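Local atomic coordinates of Cow rumen GH26 endo-mannanase (Metagenome, PDB entry 6UEH), a protein that probably hydrolyses internal beta-1,4-mannosidic bonds of mannans such as galactomannan, joining a TIM-barrel catalytic domain to a CBM6-like accessory domain. Residues Ile12-Asp16 / Ser37-Ala42; Gly34-Gly38 / Phe125-Thr129; Leu44-Pro48 / Ser115-Ile119; Gln62-Ala68 / Thr96-Phe102; Gly74-Gln78 / Tyr89-Tyr93. All coordinates share one frame; numbering follows the deposited sequence.

Interaction 1 (Ile12-Asp16 / Ser37-Ala42); sequences IEAED and SGKGFA. With CA (calcium ion), chain B.
E15 meets the loop 37-42 through a shared calcium ion. Its carboxylate grips the metal with both oxygens, OE1 and OE2 each lying 2.5 Å from the calcium. The same OE1 comes to 3.1 Å from G40 O, a spacing that two electron-rich oxygens accept here because both are ligands of the cation. CG lies between the backbone N and the carbonyl carbon of E15 (chi1 58°), and a bend at chi2 then folds the chain back to the ion. E13 divides its oxygens instead: OE1 alone binds the metal, while OE2 accepts a hydrogen bond of 2.7 Å from S37 OG on its syn lone pair, which fixes the rotation of the carboxylate. Together these residues form most of the calcium site of a CBM6-type beta-sandwich. S37 O and G40 O, each 2.4 Å from the calcium, supply the loop's ligands, and D126 completes the set. An alanine in place of S37 keeps the carbonyl ligand but loses the hydroxyl, and would probably leave E13 OE2 without its donor and its carboxylate freer to turn. A water donates to E15 OE2 at 2.6 Å and accepts from K39 N, adding a second tie to the loop. Away from the ion the chemistry becomes apolar, with A42 CB lying 3.9 Å from A14 CB.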
# COMPACT_ATOMS: atom_id res chain seq x y z
N ILE A 12 -12.63 -10.58 -29.74
CA ILE A 12 -12.39 -10.18 -31.11
C ILE A 12 -11.09 -10.75 -31.65
O ILE A 12 -10.15 -11.01 -30.90
CB ILE A 12 -12.31 -8.66 -31.25
CG1 ILE A 12 -11.30 -8.10 -30.25
CG2 ILE A 12 -13.67 -8.04 -31.03
CD1 ILE A 12 -10.84 -6.73 -30.60
N GLU A 13 -11.04 -10.95 -32.97
CA GLU A 13 -9.79 -11.24 -33.63
C GLU A 13 -8.99 -9.94 -33.65
O GLU A 13 -9.49 -8.91 -34.07
CB GLU A 13 -10.02 -11.76 -35.05
CG GLU A 13 -10.85 -13.03 -35.11
CD GLU A 13 -10.11 -14.26 -34.61
OE1 GLU A 13 -8.87 -14.19 -34.48
OE2 GLU A 13 -10.77 -15.28 -34.33
N ALA A 14 -7.75 -9.99 -33.16
CA ALA A 14 -6.96 -8.77 -33.05
C ALA A 14 -6.66 -8.18 -34.42
O ALA A 14 -6.50 -6.97 -34.57
CB ALA A 14 -5.68 -9.03 -32.29
N GLU A 15 -6.59 -9.04 -35.44
CA GLU A 15 -6.34 -8.59 -36.80
C GLU A 15 -7.50 -7.74 -37.33
O GLU A 15 -7.35 -7.05 -38.34
CB GLU A 15 -6.09 -9.78 -37.74
CG GLU A 15 -7.22 -10.81 -37.81
CD GLU A 15 -7.05 -11.94 -36.81
OE1 GLU A 15 -6.37 -11.74 -35.78
OE2 GLU A 15 -7.58 -13.04 -37.06
N ASP A 16 -8.63 -7.77 -36.64
CA ASP A 16 -9.78 -6.96 -37.03
C ASP A 16 -9.82 -5.61 -36.31
O ASP A 16 -10.68 -4.78 -36.59
CB ASP A 16 -11.09 -7.72 -36.76
CG ASP A 16 -11.25 -8.93 -37.67
OD1 ASP A 16 -10.63 -8.95 -38.75
OD2 ASP A 16 -12.02 -9.85 -37.31
N SER A 37 -6.15 -18.13 -34.28
CA SER A 37 -7.57 -18.13 -34.60
C SER A 37 -7.83 -17.20 -35.78
O SER A 37 -7.12 -16.21 -35.95
CB SER A 37 -8.39 -17.71 -33.38
OG SER A 37 -9.78 -17.74 -33.66
N GLY A 38 -8.83 -17.52 -36.59
CA GLY A 38 -9.17 -16.68 -37.72
C GLY A 38 -8.13 -16.72 -38.83
O GLY A 38 -7.46 -17.73 -39.03
N LYS A 39 -7.98 -15.60 -39.54
CA LYS A 39 -7.13 -15.56 -40.72
C LYS A 39 -5.66 -15.28 -40.38
O LYS A 39 -4.78 -15.43 -41.23
CB LYS A 39 -7.64 -14.50 -41.71
CG LYS A 39 -9.01 -14.81 -42.28
CD LYS A 39 -9.45 -13.74 -43.26
CE LYS A 39 -10.79 -14.09 -43.90
NZ LYS A 39 -11.25 -13.04 -44.84
N GLY A 40 -5.40 -14.88 -39.15
CA GLY A 40 -4.04 -14.60 -38.72
C GLY A 40 -3.96 -13.88 -37.40
O GLY A 40 -4.67 -14.22 -36.45
N PHE A 41 -3.10 -12.87 -37.33
CA PHE A 41 -2.95 -12.10 -36.10
C PHE A 41 -2.53 -10.66 -36.39
O PHE A 41 -2.17 -10.32 -37.51
CB PHE A 41 -1.95 -12.76 -35.16
CG PHE A 41 -0.57 -12.92 -35.74
CD1 PHE A 41 0.39 -11.93 -35.57
CD2 PHE A 41 -0.22 -14.06 -36.44
CE1 PHE A 41 1.66 -12.07 -36.09
CE2 PHE A 41 1.06 -14.21 -36.96
CZ PHE A 41 2.00 -13.21 -36.79
N ALA A 42 -2.59 -9.83 -35.36
CA ALA A 42 -2.11 -8.46 -35.45
C ALA A 42 -0.67 -8.39 -34.97
O ALA A 42 -0.34 -8.91 -33.90
CB ALA A 42 -3.00 -7.52 -34.65
CA CA B . -6.59 -14.08 -35.00
O HOH W 1 -9.38 -13.36 -38.90

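Interaction 2 (Gly34-Gly38 / Phe125-Thr129); sequences GMYSG and FDTIT. With CA (calcium ion), chain B.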
# COMPACT_ATOMS: atom_id res chain seq x y z
N GLY A 34 2.22 -23.12 -33.07
CA GLY A 34 0.83 -23.41 -32.78
C GLY A 34 -0.10 -22.94 -33.88
O GLY A 34 0.29 -22.87 -35.05
N MET A 35 -1.33 -22.62 -33.51
CA MET A 35 -2.34 -22.21 -34.47
C MET A 35 -3.08 -20.95 -34.02
O MET A 35 -3.65 -20.92 -32.93
CB MET A 35 -3.35 -23.34 -34.70
CG MET A 35 -4.50 -22.97 -35.63
SD MET A 35 -4.09 -23.18 -37.37
CE MET A 35 -5.68 -22.89 -38.13
N TYR A 36 -3.05 -19.92 -34.86
CA TYR A 36 -3.82 -18.71 -34.57
C TYR A 36 -5.29 -18.92 -34.91
O TYR A 36 -5.64 -19.79 -35.71
CB TYR A 36 -3.27 -17.51 -35.35
CG TYR A 36 -3.02 -17.75 -36.82
CD1 TYR A 36 -4.08 -17.97 -37.70
CD2 TYR A 36 -1.73 -17.74 -37.34
CE1 TYR A 36 -3.86 -18.19 -39.05
CE2 TYR A 36 -1.50 -17.95 -38.69
CZ TYR A 36 -2.57 -18.18 -39.54
OH TYR A 36 -2.34 -18.39 -40.88
N SER A 37 -6.15 -18.13 -34.28
CA SER A 37 -7.57 -18.13 -34.60
C SER A 37 -7.83 -17.20 -35.78
O SER A 37 -7.12 -16.21 -35.95
CB SER A 37 -8.39 -17.71 -33.38
OG SER A 37 -9.78 -17.74 -33.66
N GLY A 38 -8.83 -17.52 -36.59
CA GLY A 38 -9.17 -16.68 -37.72
C GLY A 38 -8.13 -16.72 -38.83
O GLY A 38 -7.46 -17.73 -39.03
N PHE A 125 -0.66 -10.33 -31.43
CA PHE A 125 -1.97 -10.49 -30.82
C PHE A 125 -2.90 -11.29 -31.73
O PHE A 125 -3.22 -10.86 -32.84
CB PHE A 125 -2.59 -9.12 -30.50
CG PHE A 125 -1.80 -8.33 -29.50
CD1 PHE A 125 -0.68 -7.61 -29.89
CD2 PHE A 125 -2.18 -8.30 -28.17
CE1 PHE A 125 0.04 -6.88 -28.97
CE2 PHE A 125 -1.46 -7.57 -27.25
CZ PHE A 125 -0.35 -6.86 -27.65
N ASP A 126 -3.33 -12.46 -31.26
CA ASP A 126 -4.22 -13.32 -32.03
C ASP A 126 -5.68 -12.94 -31.79
O ASP A 126 -6.41 -12.63 -32.72
CB ASP A 126 -3.99 -14.79 -31.67
CG ASP A 126 -4.87 -15.74 -32.46
OD1 ASP A 126 -5.33 -15.36 -33.56
OD2 ASP A 126 -5.09 -16.88 -31.99
N THR A 127 -6.08 -12.99 -30.52
CA THR A 127 -7.42 -12.56 -30.11
C THR A 127 -7.33 -11.72 -28.84
O THR A 127 -6.33 -11.77 -28.13
CB THR A 127 -8.35 -13.76 -29.85
OG1 THR A 127 -7.79 -14.58 -28.82
CG2 THR A 127 -8.55 -14.59 -31.11
N ILE A 128 -8.38 -10.96 -28.58
CA ILE A 128 -8.49 -10.18 -27.35
C ILE A 128 -9.85 -10.46 -26.72
O ILE A 128 -10.86 -10.52 -27.41
CB ILE A 128 -8.33 -8.67 -27.62
CG1 ILE A 128 -7.01 -8.40 -28.35
CG2 ILE A 128 -8.41 -7.88 -26.32
CD1 ILE A 128 -6.94 -7.04 -29.02
N THR A 129 -9.87 -10.64 -25.40
CA THR A 129 -11.10 -10.99 -24.70
C THR A 129 -11.39 -10.04 -23.55
O THR A 129 -10.52 -9.77 -22.72
CB THR A 129 -11.05 -12.44 -24.17
OG1 THR A 129 -10.99 -13.35 -25.27
CG2 THR A 129 -12.28 -12.76 -23.33
CA CA B . -6.59 -14.08 -35.00
O HOH W 2 -4.42 -19.20 -30.82
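D126 points its carboxylate straight at the backbone of S37, and the contact is organised round the way that flat group is turned. CG stands anti to the backbone N of D126 (chi1 -179°), which carries both oxygens over to the loop 34-38. S37 N donates chiefly to OD2 of D126, at 2.8 Å and with an N-H...O angle of 161°, and OD2 receives it on its syn lone pair, the side of the other oxygen. The same N-H leans weakly on D126 OD1 at 3.0 Å, so the amide faces the fork of the carboxylate. The two oxygens nevertheless have separate tasks. OD1 binds the calcium at 2.3 Å, whereas D126 OD2 accepts a second hydrogen bond, from a water at 2.7 Å, and that water also donates to M35 O. Two donors thus hold the oxygen that does not touch the metal, and the carboxylate can hardly rotate without giving up a bond.

Y36 lies beside this group through its CB, 3.5 Å from D126 OD1, while its ring runs away from the carboxylate. T127, next along the strand, adds a modest apolar touch, its CG2 meeting S37 CB at 3.9 Å. D126 also offers its backbone carbonyl to the ion, the longer bond of the two at 2.7 Å. A residue giving both side chain and main chain to one cation, at a corner where the strand changes direction, joins a surface loop to the sheet in the structural calcium site of this CBM6-type domain.

Interaction 3 (Leu44-Pro48 / Ser115-Ile119); sequences LTNAP and SFKPI
An inverse gamma turn centred on P118 presses its ring into the bend of the loop 44-48. The turn is closed by I119 N donating to K117 O at 2.7 Å, and it presents the pyrrolidine to the loop backbone. P118 CB rests 3.5 Å from N46 C, while CD meets P48 CD at 3.9 Å, the two proline rings crossing obliquely. A glycine replacing P118 would probably open a gap beneath the N46-P48 backbone and leave the turn freer to flex. Further back, P48 CA makes a CA-H...O contact of 3.3 Å with F116 O. L44, its CG anti to the backbone N (chi1 170°), sends both methyls to the F116-K117 backbone: CD1 lies 3.4 Å from F116 O, while the other branch, CD2, lies 4.1 Å from F116 CB. The two side chains cross at about a right angle. The amino group of K117 turns elsewhere, to a salt bridge with D86. The loop carries the chain from strand 42-44 of one sheet to strand 49-55 of the other; between those sheets F116 meets F125 and F102, and L44 reaches F125 as well as Q78 on strand 76-82.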
# COMPACT_ATOMS: atom_id res chain seq x y z
N LEU A 44 1.64 -5.83 -33.66
CA LEU A 44 1.79 -4.49 -33.10
C LEU A 44 3.25 -4.07 -33.16
O LEU A 44 4.07 -4.63 -32.44
CB LEU A 44 1.28 -4.45 -31.66
CG LEU A 44 1.54 -3.22 -30.80
CD1 LEU A 44 0.65 -2.08 -31.22
CD2 LEU A 44 1.34 -3.53 -29.32
N THR A 45 3.59 -3.10 -34.00
CA THR A 45 4.97 -2.64 -34.08
C THR A 45 5.14 -1.26 -33.44
O THR A 45 5.34 -1.17 -32.23
CB THR A 45 5.49 -2.59 -35.54
OG1 THR A 45 4.55 -1.88 -36.37
CG2 THR A 45 5.67 -4.01 -36.09
N ASN A 46 5.05 -0.21 -34.24
CA ASN A 46 5.21 1.15 -33.72
C ASN A 46 3.94 2.00 -33.85
O ASN A 46 4.00 3.22 -33.80
CB ASN A 46 6.37 1.87 -34.43
CG ASN A 46 6.18 1.97 -35.93
OD1 ASN A 46 5.18 1.49 -36.48
ND2 ASN A 46 7.14 2.59 -36.61
N ALA A 47 2.80 1.33 -34.00
CA ALA A 47 1.52 2.02 -34.10
C ALA A 47 0.44 1.22 -33.37
O ALA A 47 0.43 -0.01 -33.44
CB ALA A 47 1.13 2.24 -35.55
N PRO A 48 -0.48 1.92 -32.68
CA PRO A 48 -1.47 1.23 -31.84
C PRO A 48 -2.52 0.45 -32.61
O PRO A 48 -2.78 0.73 -33.79
CB PRO A 48 -2.12 2.39 -31.07
CG PRO A 48 -1.98 3.56 -31.98
CD PRO A 48 -0.64 3.38 -32.65
N SER A 115 -7.03 0.15 -26.28
CA SER A 115 -5.89 0.14 -27.19
C SER A 115 -4.71 -0.65 -26.64
O SER A 115 -4.49 -0.72 -25.43
CB SER A 115 -5.43 1.57 -27.49
OG SER A 115 -6.47 2.33 -28.07
N PHE A 116 -3.94 -1.24 -27.54
CA PHE A 116 -2.60 -1.67 -27.22
C PHE A 116 -1.64 -0.70 -27.90
O PHE A 116 -1.61 -0.60 -29.12
CB PHE A 116 -2.34 -3.11 -27.66
CG PHE A 116 -3.08 -4.12 -26.83
CD1 PHE A 116 -2.61 -4.47 -25.58
CD2 PHE A 116 -4.25 -4.70 -27.30
CE1 PHE A 116 -3.30 -5.40 -24.81
CE2 PHE A 116 -4.93 -5.62 -26.54
CZ PHE A 116 -4.46 -5.97 -25.29
N LYS A 117 -0.89 0.04 -27.09
CA LYS A 117 -0.01 1.08 -27.60
C LYS A 117 1.40 0.54 -27.82
O LYS A 117 1.81 -0.42 -27.17
CB LYS A 117 0.01 2.27 -26.63
CG LYS A 117 -1.34 2.96 -26.47
CD LYS A 117 -1.24 4.18 -25.57
CE LYS A 117 -2.55 4.96 -25.54
NZ LYS A 117 -2.46 6.19 -24.69
N PRO A 118 2.13 1.15 -28.77
CA PRO A 118 3.52 0.75 -29.05
C PRO A 118 4.48 1.18 -27.95
O PRO A 118 5.48 1.85 -28.22
CB PRO A 118 3.83 1.48 -30.36
CG PRO A 118 2.93 2.67 -30.35
CD PRO A 118 1.66 2.19 -29.70
N ILE A 119 4.18 0.79 -26.71
CA ILE A 119 5.06 1.05 -25.58
C ILE A 119 5.23 -0.25 -24.80
O ILE A 119 4.52 -0.49 -23.82
CB ILE A 119 4.49 2.14 -24.64
CG1 ILE A 119 4.01 3.35 -25.45
CG2 ILE A 119 5.52 2.56 -23.60
CD1 ILE A 119 3.32 4.41 -24.61

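Interaction 4 (Gln62-Ala68 / Thr96-Phe102); sequences QFTAKVA and TWTDFDF
F63 O is held by two donors: F102 N at 2.8 Å across the strands, and, weakly, Q62 NE2 at 3.1 Å from the neighbouring residue. Further along, A65 and F100 exchange backbone bonds, as do V67 and T98, where V67 N reaches T98 O at 2.8 Å almost in line with its N-H (177°). The strand segments 62-68 and 97-102 run antiparallel with their axes 140° apart, forming one edge of the sheet that carries the calcium site in this CBM6-type beta-sandwich. A65, V67 and F100 face the interior. There the edge of F100 comes over the F102 ring, F100 CD2 standing 3.5 Å above the F102 plane near its centre. Round the edge of that same F102 ring lie A65 CB, 3.8 Å from CE2, and V67 CG1. V67 CG2 meanwhile meets F100 CB at 3.8 Å. On the other face K66 and D99 make a weak salt bridge, NZ to OD1 at 3.1 Å. The lysine chain bends at chi2 and chi3 to fold over its partner, and its CG packs against W97 CB. The indole lies obliquely beside the A68 backbone and meets F41 edge-to-face.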
# COMPACT_ATOMS: atom_id res chain seq x y z
N GLN A 62 -12.29 -7.53 -17.00
CA GLN A 62 -11.07 -8.30 -17.13
C GLN A 62 -10.59 -8.34 -18.58
O GLN A 62 -11.36 -8.64 -19.49
CB GLN A 62 -11.29 -9.73 -16.61
CG GLN A 62 -10.14 -10.69 -16.89
CD GLN A 62 -8.89 -10.34 -16.12
OE1 GLN A 62 -8.95 -10.07 -14.92
NE2 GLN A 62 -7.75 -10.33 -16.80
N PHE A 63 -9.31 -8.04 -18.78
CA PHE A 63 -8.74 -8.01 -20.12
C PHE A 63 -7.71 -9.13 -20.30
O PHE A 63 -6.75 -9.23 -19.54
CB PHE A 63 -8.10 -6.65 -20.40
CG PHE A 63 -9.09 -5.53 -20.44
CD1 PHE A 63 -9.53 -4.93 -19.26
CD2 PHE A 63 -9.61 -5.08 -21.64
CE1 PHE A 63 -10.45 -3.90 -19.29
CE2 PHE A 63 -10.53 -4.06 -21.67
CZ PHE A 63 -10.95 -3.46 -20.50
N THR A 64 -7.94 -9.96 -21.31
CA THR A 64 -7.05 -11.07 -21.61
C THR A 64 -6.82 -11.12 -23.12
O THR A 64 -7.68 -10.70 -23.90
CB THR A 64 -7.64 -12.41 -21.12
OG1 THR A 64 -8.14 -12.25 -19.79
CG2 THR A 64 -6.59 -13.52 -21.13
N ALA A 65 -5.66 -11.61 -23.53
CA ALA A 65 -5.37 -11.73 -24.95
C ALA A 65 -4.49 -12.94 -25.23
O ALA A 65 -3.65 -13.32 -24.41
CB ALA A 65 -4.71 -10.46 -25.47
N LYS A 66 -4.71 -13.55 -26.39
CA LYS A 66 -3.84 -14.62 -26.87
C LYS A 66 -2.68 -13.97 -27.60
O LYS A 66 -2.85 -13.43 -28.70
CB LYS A 66 -4.60 -15.58 -27.78
CG LYS A 66 -3.83 -16.84 -28.13
CD LYS A 66 -3.96 -17.88 -27.03
CE LYS A 66 -5.40 -18.36 -26.92
NZ LYS A 66 -5.55 -19.38 -25.85
N VAL A 67 -1.50 -14.01 -26.99
CA VAL A 67 -0.38 -13.24 -27.51
C VAL A 67 0.87 -14.07 -27.76
O VAL A 67 0.95 -15.24 -27.39
CB VAL A 67 0.00 -12.09 -26.56
CG1 VAL A 67 -1.21 -11.23 -26.24
CG2 VAL A 67 0.62 -12.65 -25.29
N ALA A 68 1.84 -13.43 -28.41
CA ALA A 68 3.19 -13.96 -28.52
C ALA A 68 4.15 -12.77 -28.46
O ALA A 68 3.74 -11.63 -28.67
CB ALA A 68 3.37 -14.75 -29.80
N THR A 96 5.10 -19.20 -28.71
CA THR A 96 3.88 -19.94 -29.00
C THR A 96 2.71 -19.12 -28.45
O THR A 96 2.89 -18.37 -27.49
CB THR A 96 3.89 -21.34 -28.35
OG1 THR A 96 5.13 -21.99 -28.66
CG2 THR A 96 2.74 -22.19 -28.86
N TRP A 97 1.54 -19.23 -29.07
CA TRP A 97 0.38 -18.47 -28.62
C TRP A 97 0.05 -18.77 -27.16
O TRP A 97 -0.12 -19.92 -26.77
CB TRP A 97 -0.83 -18.76 -29.51
CG TRP A 97 -0.65 -18.29 -30.91
CD1 TRP A 97 -0.60 -19.05 -32.04
CD2 TRP A 97 -0.47 -16.93 -31.34
NE1 TRP A 97 -0.41 -18.26 -33.14
CE2 TRP A 97 -0.33 -16.95 -32.74
CE3 TRP A 97 -0.43 -15.70 -30.67
CZ2 TRP A 97 -0.14 -15.79 -33.49
CZ3 TRP A 97 -0.24 -14.54 -31.42
CH2 TRP A 97 -0.10 -14.60 -32.81
N THR A 98 -0.03 -17.71 -26.36
CA THR A 98 -0.19 -17.84 -24.92
C THR A 98 -1.19 -16.81 -24.38
O THR A 98 -1.13 -15.64 -24.75
CB THR A 98 1.16 -17.65 -24.19
OG1 THR A 98 2.17 -18.45 -24.83
CG2 THR A 98 1.05 -18.05 -22.72
N ASP A 99 -2.10 -17.25 -23.53
CA ASP A 99 -3.01 -16.32 -22.86
C ASP A 99 -2.24 -15.44 -21.88
O ASP A 99 -1.48 -15.95 -21.05
CB ASP A 99 -4.12 -17.06 -22.12
CG ASP A 99 -5.25 -17.47 -23.04
OD1 ASP A 99 -5.42 -16.84 -24.10
OD2 ASP A 99 -5.98 -18.42 -22.69
N PHE A 100 -2.43 -14.13 -21.98
CA PHE A 100 -1.80 -13.21 -21.05
C PHE A 100 -2.85 -12.35 -20.35
O PHE A 100 -3.79 -11.87 -20.98
CB PHE A 100 -0.78 -12.31 -21.76
CG PHE A 100 0.04 -11.47 -20.82
CD1 PHE A 100 1.19 -11.98 -20.24
CD2 PHE A 100 -0.35 -10.18 -20.51
CE1 PHE A 100 1.94 -11.22 -19.37
CE2 PHE A 100 0.40 -9.41 -19.63
CZ PHE A 100 1.54 -9.93 -19.06
N ASP A 101 -2.68 -12.18 -19.04
CA ASP A 101 -3.61 -11.40 -18.22
C ASP A 101 -3.21 -9.93 -18.23
O ASP A 101 -2.18 -9.55 -17.66
CB ASP A 101 -3.62 -11.96 -16.79
CG ASP A 101 -4.54 -11.19 -15.85
OD1 ASP A 101 -5.37 -10.38 -16.31
OD2 ASP A 101 -4.43 -11.40 -14.62
N PHE A 102 -4.03 -9.10 -18.88
CA PHE A 102 -3.77 -7.67 -18.95
C PHE A 102 -4.55 -6.90 -17.88
O PHE A 102 -4.77 -5.69 -18.02
CB PHE A 102 -4.10 -7.13 -20.34
CG PHE A 102 -3.03 -7.40 -21.37
CD1 PHE A 102 -1.84 -6.69 -21.35
CD2 PHE A 102 -3.21 -8.36 -22.34
CE1 PHE A 102 -0.85 -6.93 -22.29
CE2 PHE A 102 -2.23 -8.61 -23.29
CZ PHE A 102 -1.04 -7.90 -23.26
O HOH W 3 -6.83 -10.10 -13.32

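Interaction 5 (Gly74-Gln78 / Tyr89-Tyr93); sequences GGRLQ and YTVPY
R76 and Q78 pair with V91 and Y89 in an antiparallel hairpin whose short strand segments cross at 136°, each pair exchanging two backbone hydrogen bonds. The shortest runs from Q78 N to Y89 O at 2.6 Å, and Y89 N answers with a nearly straight bond to Q78 O (176°). Before the strand, G75 brings its CA to 3.3 Å from V91 O in a CA-H...O contact and to 3.9 Å from P92 CA. At its phi and psi a CB would jam against the carbonyl O of G74, and a side chain would also come tight against T90 CG2.

Side chains divide between the two faces. On the one shared by R76, Q78, Y89 and V91, the aliphatic part of Q78 meets the valine, CG lying 3.6 Å from V91 CG2. CG beside the backbone N and a bend at chi2 lay the glutamine beside V91 while its amide continues to G121 O. Y89 sets its CB against F100 while its ring leads on towards F102. On the other face L77, with CG anti to the backbone N (chi1 -176°), swings CD1 to 3.7 Å from Y89 O, and T90 OG1 lies farther off at 4.2 Å from that methyl.

R76 extends away from its strand partner: its guanidinium forms a salt bridge with D72 and donates to the carbonyls of G121 and Y120. The chemistry is therefore split, with main-chain bonds holding the two strands together and the aliphatic portion of Q78 padding them, while the polar ends of R76 and Q78 tie the hairpin to the segment 120-121.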
# COMPACT_ATOMS: atom_id res chain seq x y z
N GLY A 74 14.16 -11.75 -22.67
CA GLY A 74 13.98 -11.40 -21.28
C GLY A 74 12.65 -10.74 -20.98
O GLY A 74 12.41 -10.31 -19.85
N GLY A 75 11.78 -10.67 -21.98
CA GLY A 75 10.48 -10.04 -21.83
C GLY A 75 10.47 -8.62 -22.35
O GLY A 75 11.52 -7.99 -22.46
N ARG A 76 9.29 -8.10 -22.67
CA ARG A 76 9.17 -6.77 -23.24
C ARG A 76 7.93 -6.04 -22.72
O ARG A 76 6.83 -6.59 -22.71
CB ARG A 76 9.12 -6.85 -24.77
CG ARG A 76 9.14 -5.50 -25.47
CD ARG A 76 9.32 -5.66 -26.98
NE ARG A 76 9.42 -4.38 -27.67
CZ ARG A 76 10.56 -3.72 -27.87
NH1 ARG A 76 11.70 -4.23 -27.44
NH2 ARG A 76 10.55 -2.55 -28.50
N LEU A 77 8.13 -4.80 -22.28
CA LEU A 77 7.04 -3.98 -21.76
C LEU A 77 5.95 -3.77 -22.81
O LEU A 77 6.24 -3.48 -23.97
CB LEU A 77 7.57 -2.63 -21.28
CG LEU A 77 6.54 -1.71 -20.62
CD1 LEU A 77 6.13 -2.27 -19.26
CD2 LEU A 77 7.08 -0.29 -20.48
N GLN A 78 4.70 -3.93 -22.40
CA GLN A 78 3.57 -3.65 -23.27
C GLN A 78 2.60 -2.73 -22.54
O GLN A 78 2.64 -2.61 -21.32
CB GLN A 78 2.86 -4.94 -23.70
CG GLN A 78 3.75 -5.91 -24.45
CD GLN A 78 4.29 -5.34 -25.74
OE1 GLN A 78 3.59 -4.62 -26.46
NE2 GLN A 78 5.55 -5.64 -26.04
N TYR A 89 2.37 -3.60 -18.69
CA TYR A 89 2.60 -5.01 -18.38
C TYR A 89 3.84 -5.52 -19.10
O TYR A 89 4.10 -5.17 -20.25
CB TYR A 89 1.38 -5.85 -18.77
CG TYR A 89 0.16 -5.58 -17.93
CD1 TYR A 89 -0.72 -4.55 -18.25
CD2 TYR A 89 -0.10 -6.34 -16.80
CE1 TYR A 89 -1.83 -4.29 -17.48
CE2 TYR A 89 -1.21 -6.09 -16.02
CZ TYR A 89 -2.07 -5.07 -16.36
OH TYR A 89 -3.18 -4.81 -15.58
N THR A 90 4.61 -6.37 -18.42
CA THR A 90 5.76 -7.02 -19.04
C THR A 90 5.36 -8.39 -19.59
O THR A 90 5.04 -9.30 -18.82
CB THR A 90 6.93 -7.19 -18.06
OG1 THR A 90 7.33 -5.91 -17.57
CG2 THR A 90 8.11 -7.86 -18.76
N VAL A 91 5.37 -8.52 -20.91
CA VAL A 91 5.06 -9.80 -21.55
C VAL A 91 6.34 -10.59 -21.78
O VAL A 91 7.23 -10.13 -22.50
CB VAL A 91 4.31 -9.60 -22.88
CG1 VAL A 91 4.13 -10.94 -23.59
CG2 VAL A 91 2.97 -8.93 -22.64
N PRO A 92 6.45 -11.77 -21.16
CA PRO A 92 7.63 -12.62 -21.31
C PRO A 92 7.83 -13.08 -22.76
O PRO A 92 6.95 -12.89 -23.60
CB PRO A 92 7.32 -13.82 -20.41
CG PRO A 92 6.30 -13.32 -19.43
CD PRO A 92 5.48 -12.33 -20.20
N TYR A 93 8.99 -13.66 -23.04
CA TYR A 93 9.23 -14.27 -24.33
C TYR A 93 8.27 -15.43 -24.54
O TYR A 93 8.32 -16.43 -23.81
CB TYR A 93 10.68 -14.76 -24.44
CG TYR A 93 11.02 -15.44 -25.75
CD1 TYR A 93 11.40 -14.70 -26.86
CD2 TYR A 93 10.97 -16.82 -25.87
CE1 TYR A 93 11.71 -15.31 -28.06
CE2 TYR A 93 11.28 -17.45 -27.06
CZ TYR A 93 11.65 -16.69 -28.15
OH TYR A 93 11.96 -17.31 -29.34

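Overall arrangement
All five contacts lie in the CBM6-type accessory domain, on one side of the chain's centre. Interactions 1 and 2, with centres about 6 Å apart, share S37 and the calcium ion, and link the loop before strand 42-44 to strands 10-13 and 123-132. Interaction 4 continues that sheet through strand 59-69, its centre about 9 Å from that of interaction 2. Interactions 3 and 5 reach the second sheet, on strand 110-117 and on the hairpin of strands 76-82 and 85-94, their centres about 14 Å apart. F116 touches F102, F125 and I128, so interaction 3 meets interactions 2 and 4 between the sheets, and F100 packs on interaction 5. Along the chain, interaction 2 spans interactions 3, 4 and 5, illustrating how sequence-distant pieces close a beta-sandwich.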